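PDB 6HC6: aminopeptidase YwaD from Bacillus subtilis, which removes a range of amino acids, leucine, arginine and lysine among them, from the N-termini of peptides as a secreted two-zinc metalloprotease. Local coordinates for residues Ser56-Ala64 / Tyr251-Asp262; Leu322-Glu330 / Glu394-Thr402. One frame throughout, in Å; residues are numbered along the deposited sequence.

Interaction 1 (Ser56-Ala64 / Tyr251-Asp262). With ZN (zinc ion), chain D; ZN (zinc ion), chain E.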
loop_
_atom_site.group_PDB
_atom_site.type_symbol
_atom_site.label_atom_id
_atom_site.label_comp_id
_atom_site.label_asym_id
_atom_site.label_seq_id
_atom_site.Cartn_x
_atom_site.Cartn_y
_atom_site.Cartn_z
ATOM N N SER A 56 -8.137 -8.915 -8.911
ATOM C CA SER A 56 -6.901 -8.780 -9.669
ATOM C C SER A 56 -7.011 -9.253 -11.108
ATOM O O SER A 56 -6.175 -8.858 -11.930
ATOM C CB SER A 56 -5.766 -9.548 -8.984
ATOM O OG SER A 56 -5.978 -10.939 -9.096
ATOM N N GLU A 57 -7.996 -10.095 -11.428
ATOM C CA GLU A 57 -8.220 -10.569 -12.789
ATOM C C GLU A 57 -9.425 -9.919 -13.452
ATOM O O GLU A 57 -9.309 -9.367 -14.555
ATOM C CB GLU A 57 -8.405 -12.090 -12.795
ATOM C CG GLU A 57 -7.246 -12.885 -12.236
ATOM C CD GLU A 57 -7.368 -14.352 -12.587
ATOM O OE1 GLU A 57 -6.565 -14.834 -13.414
ATOM O OE2 GLU A 57 -8.277 -15.019 -12.041
ATOM N N ALA A 58 -10.597 -9.995 -12.821
ATOM C CA ALA A 58 -11.782 -9.405 -13.432
ATOM C C ALA A 58 -11.689 -7.887 -13.464
ATOM O O ALA A 58 -12.178 -7.254 -14.406
ATOM C CB ALA A 58 -13.043 -9.852 -12.690
ATOM N N ILE A 59 -11.048 -7.290 -12.465
ATOM C CA ILE A 59 -10.890 -5.845 -12.426
ATOM C C ILE A 59 -9.477 -5.469 -12.858
ATOM O O ILE A 59 -9.299 -4.712 -13.815
ATOM C CB ILE A 59 -11.232 -5.309 -11.023
ATOM C CG1 ILE A 59 -12.727 -5.533 -10.764
ATOM C CG2 ILE A 59 -10.868 -3.842 -10.906
ATOM C CD1 ILE A 59 -13.187 -5.124 -9.383
ATOM N N GLY A 60 -8.464 -6.009 -12.182
ATOM C CA GLY A 60 -7.090 -5.756 -12.567
ATOM C C GLY A 60 -6.416 -4.786 -11.618
ATOM O O GLY A 60 -6.788 -4.697 -10.450
ATOM N N PRO A 61 -5.390 -4.068 -12.088
ATOM C CA PRO A 61 -4.771 -3.030 -11.252
ATOM C C PRO A 61 -5.824 -2.070 -10.717
ATOM O O PRO A 61 -6.743 -1.671 -11.432
ATOM C CB PRO A 61 -3.802 -2.334 -12.214
ATOM C CG PRO A 61 -3.413 -3.408 -13.174
ATOM C CD PRO A 61 -4.628 -4.316 -13.317
ATOM N N ARG A 62 -5.702 -1.720 -9.443
ATOM C CA ARG A 62 -6.697 -0.893 -8.756
ATOM C C ARG A 62 -6.000 0.362 -8.243
ATOM O O ARG A 62 -5.786 0.535 -7.042
ATOM C CB ARG A 62 -7.364 -1.687 -7.640
ATOM C CG ARG A 62 -8.046 -2.960 -8.167
ATOM C CD ARG A 62 -8.503 -3.880 -7.041
ATOM N NE ARG A 62 -7.417 -4.222 -6.123
ATOM C CZ ARG A 62 -6.460 -5.099 -6.410
ATOM N NH1 ARG A 62 -6.460 -5.709 -7.584
ATOM N NH2 ARG A 62 -5.498 -5.356 -5.525
ATOM N N ILE A 63 -5.619 1.228 -9.176
ATOM C CA ILE A 63 -4.861 2.418 -8.828
ATOM C C ILE A 63 -5.766 3.377 -8.072
ATOM O O ILE A 63 -6.911 3.629 -8.480
ATOM C CB ILE A 63 -4.283 3.071 -10.089
ATOM C CG1 ILE A 63 -3.274 2.145 -10.766
ATOM C CG2 ILE A 63 -3.651 4.387 -9.763
ATOM C CD1 ILE A 63 -3.030 2.542 -12.214
ATOM N N ALA A 64 -5.256 3.913 -6.963
ATOM C CA ALA A 64 -6.037 4.850 -6.152
ATOM C C ALA A 64 -6.645 5.959 -7.002
ATOM O O ALA A 64 -5.957 6.599 -7.805
ATOM C CB ALA A 64 -5.154 5.460 -5.063
ATOM N N TYR A 251 -7.268 -2.143 -0.444
ATOM C CA TYR A 251 -7.729 -2.818 -1.649
ATOM C C TYR A 251 -7.240 -2.125 -2.914
ATOM O O TYR A 251 -7.609 -2.546 -4.021
ATOM C CB TYR A 251 -9.259 -2.946 -1.637
ATOM C CG TYR A 251 -10.008 -1.644 -1.794
ATOM C CD1 TYR A 251 -10.223 -0.802 -0.709
ATOM C CD2 TYR A 251 -10.521 -1.272 -3.015
ATOM C CE1 TYR A 251 -10.891 0.401 -0.853
ATOM C CE2 TYR A 251 -11.216 -0.074 -3.176
ATOM C CZ TYR A 251 -11.391 0.755 -2.090
ATOM O OH TYR A 251 -12.068 1.945 -2.219
ATOM N N ASP A 252 -6.383 -1.109 -2.788
ATOM C CA ASP A 252 -5.763 -0.531 -3.976
ATOM C C ASP A 252 -4.431 -1.212 -4.272
ATOM O O ASP A 252 -3.878 -1.933 -3.441
ATOM C CB ASP A 252 -5.568 0.973 -3.817
ATOM C CG ASP A 252 -4.547 1.328 -2.747
ATOM O OD1 ASP A 252 -4.631 0.754 -1.633
ATOM O OD2 ASP A 252 -3.684 2.198 -3.010
ATOM N N SER A 253 -3.920 -0.983 -5.482
ATOM C CA SER A 253 -2.623 -1.518 -5.891
ATOM C C SER A 253 -1.870 -0.446 -6.664
ATOM O O SER A 253 -2.436 0.581 -7.042
ATOM C CB SER A 253 -2.765 -2.792 -6.733
ATOM O OG SER A 253 -3.268 -2.493 -8.019
ATOM N N VAL A 254 -0.584 -0.690 -6.904
ATOM C CA VAL A 254 0.254 0.277 -7.624
ATOM C C VAL A 254 0.025 0.129 -9.125
ATOM O O VAL A 254 -0.433 -0.929 -9.591
ATOM C CB VAL A 254 1.748 0.116 -7.278
ATOM C CG1 VAL A 254 1.991 0.250 -5.762
ATOM C CG2 VAL A 254 2.285 -1.214 -7.803
ATOM N N PRO A 255 0.298 1.168 -9.913
ATOM C CA PRO A 255 0.103 1.070 -11.361
ATOM C C PRO A 255 0.820 -0.132 -11.961
ATOM O O PRO A 255 1.923 -0.491 -11.550
ATOM C CB PRO A 255 0.689 2.388 -11.878
ATOM C CG PRO A 255 0.451 3.352 -10.782
ATOM C CD PRO A 255 0.652 2.539 -9.498
ATOM N N PHE A 256 0.168 -0.748 -12.946
ATOM C CA PHE A 256 0.635 -1.896 -13.718
ATOM C C PHE A 256 0.680 -3.170 -12.904
ATOM O O PHE A 256 1.055 -4.207 -13.447
ATOM C CB PHE A 256 2.017 -1.678 -14.349
ATOM C CG PHE A 256 2.122 -0.395 -15.115
ATOM C CD1 PHE A 256 1.440 -0.239 -16.314
ATOM C CD2 PHE A 256 2.868 0.662 -14.618
ATOM C CE1 PHE A 256 1.521 0.949 -17.023
ATOM C CE2 PHE A 256 2.952 1.852 -15.315
ATOM C CZ PHE A 256 2.274 1.996 -16.518
ATOM N N SER A 257 0.306 -3.137 -11.628
ATOM C CA SER A 257 0.293 -4.376 -10.856
ATOM C C SER A 257 -1.136 -4.849 -10.652
ATOM O O SER A 257 -1.956 -4.091 -10.120
ATOM C CB SER A 257 0.958 -4.171 -9.496
ATOM O OG SER A 257 0.696 -5.264 -8.622
ATOM N N PRO A 258 -1.471 -6.088 -11.028
ATOM C CA PRO A 258 -2.787 -6.631 -10.662
ATOM C C PRO A 258 -3.015 -6.669 -9.167
ATOM O O PRO A 258 -4.163 -6.849 -8.747
ATOM C CB PRO A 258 -2.777 -8.052 -11.247
ATOM C CG PRO A 258 -1.646 -8.054 -12.285
ATOM C CD PRO A 258 -0.643 -7.053 -11.774
ATOM N N GLY A 259 -1.967 -6.529 -8.357
ATOM C CA GLY A 259 -2.174 -6.447 -6.915
ATOM C C GLY A 259 -2.833 -7.680 -6.334
ATOM O O GLY A 259 -3.669 -7.577 -5.426
ATOM N N ALA A 260 -2.506 -8.850 -6.869
ATOM C CA ALA A 260 -3.081 -10.075 -6.326
ATOM C C ALA A 260 -2.658 -10.269 -4.877
ATOM O O ALA A 260 -3.506 -10.443 -3.989
ATOM C CB ALA A 260 -2.675 -11.270 -7.181
ATOM N N ASN A 261 -1.346 -10.222 -4.611
ATOM C CA ASN A 261 -0.884 -10.339 -3.234
ATOM C C ASN A 261 -0.838 -9.006 -2.481
ATOM O O ASN A 261 -1.143 -8.968 -1.281
ATOM C CB ASN A 261 0.503 -10.991 -3.185
ATOM C CG ASN A 261 0.817 -11.489 -1.801
ATOM O OD1 ASN A 261 -0.079 -12.035 -1.132
ATOM N ND2 ASN A 261 2.045 -11.255 -1.322
ATOM N N ASP A 262 -0.431 -7.913 -3.140
ATOM C CA ASP A 262 -0.421 -6.568 -2.543
ATOM C C ASP A 262 -1.515 -5.729 -3.206
ATOM O O ASP A 262 -1.242 -5.016 -4.168
ATOM C CB ASP A 262 0.963 -5.894 -2.744
ATOM C CG ASP A 262 1.107 -4.617 -1.947
ATOM O OD1 ASP A 262 0.337 -4.450 -0.967
ATOM O OD2 ASP A 262 1.983 -3.775 -2.296
HETATM ZN ZN ZN D . 0.278 -3.479 0.804
HETATM ZN ZN ZN E . 2.279 -1.783 -1.915
HETATM O O HOH W 1 -5.085 -4.298 -2.784
HETATM O O HOH W 2 -3.018 2.818 -5.649
HETATM O O HOH W 3 2.209 -3.651 1.285
HETATM O O HOH W 4 1.076 -1.727 0.051
#
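The guanidinium group of Arg62 is gripped by three backbone carbonyls, all near its plane. Arg62 NE gives the shortest bond, 2.7 Å to Tyr251 O, with an N-H...O angle of 159°. Arg62 NH1 reaches Pro258 O at 2.8 Å. Arg62 NH2 bonds to Gly259 O at 2.9 Å and also to a water, which in turn donates a hydrogen bond to Asp252 O. Ser253 CB lies over one face of the group. The buried charge is thus met by peptide oxygens, and the bonds on NE, NH1 and NH2 fix the orientation of its plane. The bend of the arginine chain at chi3 (-55°) turns the group back toward Pro258 and Gly259. Gly259 has positive phi, and a CB there would clash with Arg62 NH2.

The backbone of Arg62 is held as well. Arg62 N points almost straight at Ser253 OG, 2.9 Å away. Its O accepts from Ser253 N, which sits well above the carbonyl plane. Ser253 OG in turn donates to Ser257 O, so one hydroxyl links Arg62 N to the Ser257 carbonyl. A second water accepts from Ala64 N and donates to Asp252 OD2 and Ser253 O. At the outer end, Ile63 CD1 packs on Pro255 CB at 3.7 Å, the two side chains crossing at about a right angle.

In the M28 peptidase fold, segment 251-262 runs from the end of strand 244-250 through a loop into the first turn of helix 260-277, which carries Asp262. The two carboxylate oxygens of Asp262 bridge the zinc ions. His250 and Asp323 complete the protein ligands of one zinc, and Glu295, His401 and Glu452 those of the other. The 56-64 segment leaves helix 45-59 and leads to helix 67-82, whose Ser72 touches the Arg62 side chain.

Interaction 2 (Leu322-Glu330 / Glu394-Thr402). With ZN (zinc ion), chain E; ZN (zinc ion), chain D.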
loop_
_atom_site.group_PDB
_atom_site.type_symbol
_atom_site.label_atom_id
_atom_site.label_comp_id
_atom_site.label_asym_id
_atom_site.label_seq_id
_atom_site.Cartn_x
_atom_site.Cartn_y
_atom_site.Cartn_z
ATOM N N LEU A 322 -4.144 -6.728 7.555
ATOM C CA LEU A 322 -3.696 -7.810 6.680
ATOM C C LEU A 322 -3.168 -7.221 5.378
ATOM O O LEU A 322 -3.929 -6.610 4.626
ATOM C CB LEU A 322 -4.856 -8.762 6.389
ATOM C CG LEU A 322 -5.606 -9.158 7.666
ATOM C CD1 LEU A 322 -6.881 -9.910 7.352
ATOM C CD2 LEU A 322 -4.687 -9.999 8.512
ATOM N N ASP A 323 -1.881 -7.415 5.093
ATOM C CA ASP A 323 -1.296 -6.832 3.881
ATOM C C ASP A 323 -0.197 -7.769 3.400
ATOM O O ASP A 323 0.880 -7.807 3.998
ATOM C CB ASP A 323 -0.758 -5.419 4.159
ATOM C CG ASP A 323 -0.354 -4.653 2.897
ATOM O OD1 ASP A 323 -0.327 -5.227 1.807
ATOM O OD2 ASP A 323 -0.054 -3.435 2.989
ATOM N N MET A 324 -0.490 -8.500 2.345
ATOM C CA MET A 324 0.405 -9.448 1.691
ATOM C C MET A 324 0.439 -10.773 2.434
ATOM O O MET A 324 1.411 -11.123 2.992
ATOM C CB MET A 324 1.790 -8.842 1.449
ATOM C CG MET A 324 1.802 -7.826 0.342
ATOM S SD MET A 324 3.292 -6.870 0.079
ATOM C CE MET A 324 4.427 -8.168 -0.368
ATOM N N VAL A 325 -0.653 -11.478 2.331
ATOM C CA VAL A 325 -0.781 -12.693 3.115
ATOM C C VAL A 325 -1.026 -13.916 2.234
ATOM O O VAL A 325 -1.494 -14.927 2.720
ATOM C CB VAL A 325 -1.894 -12.546 4.172
ATOM C CG1 VAL A 325 -1.446 -11.596 5.282
ATOM C CG2 VAL A 325 -3.195 -12.068 3.521
ATOM N N GLY A 326 -0.689 -13.853 0.948
ATOM C CA GLY A 326 -0.932 -15.022 0.123
ATOM C C GLY A 326 0.105 -15.408 -0.916
ATOM O O GLY A 326 -0.219 -16.162 -1.841
ATOM N N THR A 327 1.345 -14.941 -0.802
ATOM C CA THR A 327 2.279 -15.201 -1.892
ATOM C C THR A 327 2.584 -16.689 -1.985
ATOM O O THR A 327 2.615 -17.400 -0.975
ATOM C CB THR A 327 3.581 -14.420 -1.723
ATOM O OG1 THR A 327 4.380 -14.601 -2.897
ATOM C CG2 THR A 327 4.375 -14.935 -0.532
ATOM N N SER A 328 2.755 -17.164 -3.220
ATOM C CA SER A 328 3.242 -18.517 -3.462
ATOM C C SER A 328 4.755 -18.604 -3.396
ATOM O O SER A 328 5.291 -19.719 -3.444
ATOM C CB SER A 328 2.810 -19.023 -4.841
ATOM O OG SER A 328 3.347 -18.193 -5.859
ATOM N N TRP A 329 5.447 -17.464 -3.300
ATOM C CA TRP A 329 6.907 -17.448 -3.304
ATOM C C TRP A 329 7.435 -18.426 -2.273
ATOM O O TRP A 329 7.157 -18.292 -1.082
ATOM C CB TRP A 329 7.423 -16.037 -3.004
ATOM C CG TRP A 329 8.922 -15.869 -3.204
ATOM C CD1 TRP A 329 9.665 -16.293 -4.270
ATOM C CD2 TRP A 329 9.839 -15.227 -2.309
ATOM N NE1 TRP A 329 10.987 -15.951 -4.094
ATOM C CE2 TRP A 329 11.117 -15.294 -2.898
ATOM C CE3 TRP A 329 9.698 -14.584 -1.073
ATOM C CZ2 TRP A 329 12.252 -14.760 -2.285
ATOM C CZ3 TRP A 329 10.833 -14.060 -0.459
ATOM C CH2 TRP A 329 12.088 -14.143 -1.073
ATOM N N GLU A 330 8.191 -19.420 -2.739
ATOM C CA GLU A 330 8.509 -20.547 -1.871
ATOM C C GLU A 330 9.258 -20.111 -0.618
ATOM O O GLU A 330 9.031 -20.670 0.462
ATOM C CB GLU A 330 9.302 -21.595 -2.648
ATOM C CG GLU A 330 8.422 -22.514 -3.479
ATOM C CD GLU A 330 8.971 -23.926 -3.563
ATOM O OE1 GLU A 330 10.211 -24.081 -3.610
ATOM O OE2 GLU A 330 8.162 -24.880 -3.575
ATOM N N GLU A 394 13.296 -11.650 6.246
ATOM C CA GLU A 394 12.024 -10.927 6.237
ATOM C C GLU A 394 11.633 -10.426 4.854
ATOM O O GLU A 394 10.582 -9.785 4.729
ATOM C CB GLU A 394 12.008 -9.716 7.181
ATOM C CG GLU A 394 12.036 -10.022 8.657
ATOM C CD GLU A 394 11.659 -8.804 9.477
ATOM O OE1 GLU A 394 12.480 -8.370 10.313
ATOM O OE2 GLU A 394 10.547 -8.267 9.262
ATOM N N GLU A 395 12.434 -10.674 3.820
ATOM C CA GLU A 395 12.146 -10.114 2.503
ATOM C C GLU A 395 10.850 -10.676 1.933
ATOM O O GLU A 395 10.416 -11.780 2.276
ATOM C CB GLU A 395 13.293 -10.391 1.533
ATOM C CG GLU A 395 14.442 -9.409 1.659
ATOM C CD GLU A 395 15.659 -9.841 0.870
ATOM O OE1 GLU A 395 16.229 -8.995 0.148
ATOM O OE2 GLU A 395 16.042 -11.028 0.982
ATOM N N VAL A 396 10.225 -9.892 1.055
ATOM C CA VAL A 396 9.010 -10.324 0.380
ATOM C C VAL A 396 9.357 -10.819 -1.019
ATOM O O VAL A 396 10.523 -10.815 -1.428
ATOM C CB VAL A 396 7.972 -9.189 0.332
ATOM C CG1 VAL A 396 7.496 -8.864 1.728
ATOM C CG2 VAL A 396 8.558 -7.954 -0.330
ATOM N N GLU A 397 8.337 -11.244 -1.759
ATOM C CA GLU A 397 8.545 -11.871 -3.044
ATOM C C GLU A 397 9.109 -10.868 -4.045
ATOM O O GLU A 397 8.925 -9.654 -3.900
ATOM C CB GLU A 397 7.229 -12.444 -3.566
ATOM C CG GLU A 397 6.177 -11.390 -3.868
ATOM C CD GLU A 397 5.281 -11.087 -2.681
ATOM O OE1 GLU A 397 4.177 -10.547 -2.912
ATOM O OE2 GLU A 397 5.673 -11.375 -1.521
ATOM N N PRO A 398 9.813 -11.357 -5.072
ATOM C CA PRO A 398 10.337 -10.451 -6.104
ATOM C C PRO A 398 9.250 -9.821 -6.959
ATOM O O PRO A 398 9.533 -8.858 -7.680
ATOM C CB PRO A 398 11.245 -11.361 -6.941
ATOM C CG PRO A 398 10.734 -12.744 -6.698
ATOM C CD PRO A 398 10.275 -12.746 -5.269
ATOM N N TRP A 399 8.021 -10.318 -6.884
ATOM C CA TRP A 399 6.950 -9.851 -7.755
ATOM C C TRP A 399 6.248 -8.612 -7.221
ATOM O O TRP A 399 5.461 -7.997 -7.951
ATOM C CB TRP A 399 5.950 -10.991 -7.963
ATOM C CG TRP A 399 6.663 -12.262 -8.335
ATOM C CD1 TRP A 399 7.563 -12.427 -9.353
ATOM C CD2 TRP A 399 6.560 -13.532 -7.684
ATOM N NE1 TRP A 399 8.016 -13.724 -9.381
ATOM C CE2 TRP A 399 7.416 -14.422 -8.366
ATOM C CE3 TRP A 399 5.824 -14.006 -6.598
ATOM C CZ2 TRP A 399 7.550 -15.756 -7.992
ATOM C CZ3 TRP A 399 5.958 -15.324 -6.233
ATOM C CH2 TRP A 399 6.813 -16.186 -6.925
ATOM N N TYR A 400 6.528 -8.237 -5.975
ATOM C CA TYR A 400 5.910 -7.096 -5.315
ATOM C C TYR A 400 6.039 -5.834 -6.163
ATOM O O TYR A 400 7.123 -5.516 -6.671
ATOM C CB TYR A 400 6.598 -6.941 -3.949
ATOM C CG TYR A 400 6.488 -5.625 -3.226
ATOM C CD1 TYR A 400 5.397 -5.341 -2.416
ATOM C CD2 TYR A 400 7.517 -4.689 -3.298
ATOM C CE1 TYR A 400 5.322 -4.151 -1.722
ATOM C CE2 TYR A 400 7.445 -3.492 -2.614
ATOM C CZ TYR A 400 6.343 -3.229 -1.827
ATOM O OH TYR A 400 6.246 -2.043 -1.134
ATOM N N HIS A 401 4.905 -5.152 -6.359
ATOM C CA HIS A 401 4.839 -3.886 -7.096
ATOM C C HIS A 401 5.254 -4.032 -8.561
ATOM O O HIS A 401 5.746 -3.077 -9.175
ATOM C CB HIS A 401 5.674 -2.805 -6.396
ATOM C CG HIS A 401 5.004 -2.228 -5.184
ATOM N ND1 HIS A 401 5.462 -1.088 -4.553
ATOM C CD2 HIS A 401 3.910 -2.627 -4.495
ATOM C CE1 HIS A 401 4.673 -0.811 -3.527
ATOM N NE2 HIS A 401 3.733 -1.738 -3.464
ATOM N N THR A 402 5.040 -5.204 -9.151
ATOM C CA THR A 402 5.320 -5.460 -10.558
ATOM C C THR A 402 4.088 -6.063 -11.212
ATOM O O THR A 402 3.156 -6.499 -10.526
ATOM C CB THR A 402 6.508 -6.419 -10.753
ATOM O OG1 THR A 402 6.071 -7.761 -10.533
ATOM C CG2 THR A 402 7.685 -6.092 -9.821
HETATM ZN ZN ZN E . 2.279 -1.783 -1.915
HETATM ZN ZN ZN D . 0.278 -3.479 0.804
HETATM O O HOH W 5 3.170 -13.016 -4.613
HETATM O O HOH W 3 2.209 -3.651 1.285
HETATM O O HOH W 4 1.076 -1.727 0.051
#
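Trp329 lies against the Glu397-Pro398 backbone with one face of its indole. Its CG is anti to the backbone N (chi1 -171°), which carries the indole over Glu397 and Pro398. Pro398 CD sits over the five-membered ring of Trp329, 3.5 Å from the centroid and 13° off the normal. Glu397 CA sits over the six-membered ring, nearer its rim. Both are CH-pi contacts. The same indole turns an edge to the six-membered ring of Trp399, a T-shaped pair with planes at 79°. With an alanine in place of Trp329, Pro398 and the face of Trp399 would probably be left without their aromatic partner, opening a gap between the two loops.

Further in, the Met324 sulfur makes a Met-aromatic contact beside Tyr400, with Met324 SD 3.6 Å from Tyr400 CD1. Met324 CE meets Val396 CB at 3.8 Å. These loops follow strands 316-322 and 382-389 of the M28 sheet and carry zinc ligands. Asp323 binds one ion through both oxygens, and His401 NE2 binds the other. Tyr400 lies over the His401 imidazole, with CZ above its centre.

Thr327 OG1 accepts from Trp329 N at 3.1 Å, an ST turn that fixes the backbone N of Trp329. Tyr400 OH is hydrogen-bonded to Glu452, another zinc ligand.

How the interactions relate
Interaction 1 is the more deeply buried contact, while interaction 2 is only partly buried and reaches the surface at its tryptophan end. Their chemistry differs accordingly. Segments 56-64 and 251-262 are joined by hydrogen bonds from a buried guanidinium to peptide oxygens and by bonds of the Arg62 backbone to Ser253. Segments 322-330 and 394-402 have no direct hydrogen bond between them and rely on ring and sulfur packing. Both feed the same pair of zinc ions, with Asp262 from interaction 1 and Asp323 and His401 from interaction 2. Asn261, next to the bridging aspartate, links the contacts: its ND2 makes a probable hydrogen bond to Glu397 OE1 (2.8 Å), and its OD1 probably accepts from Gly326 N.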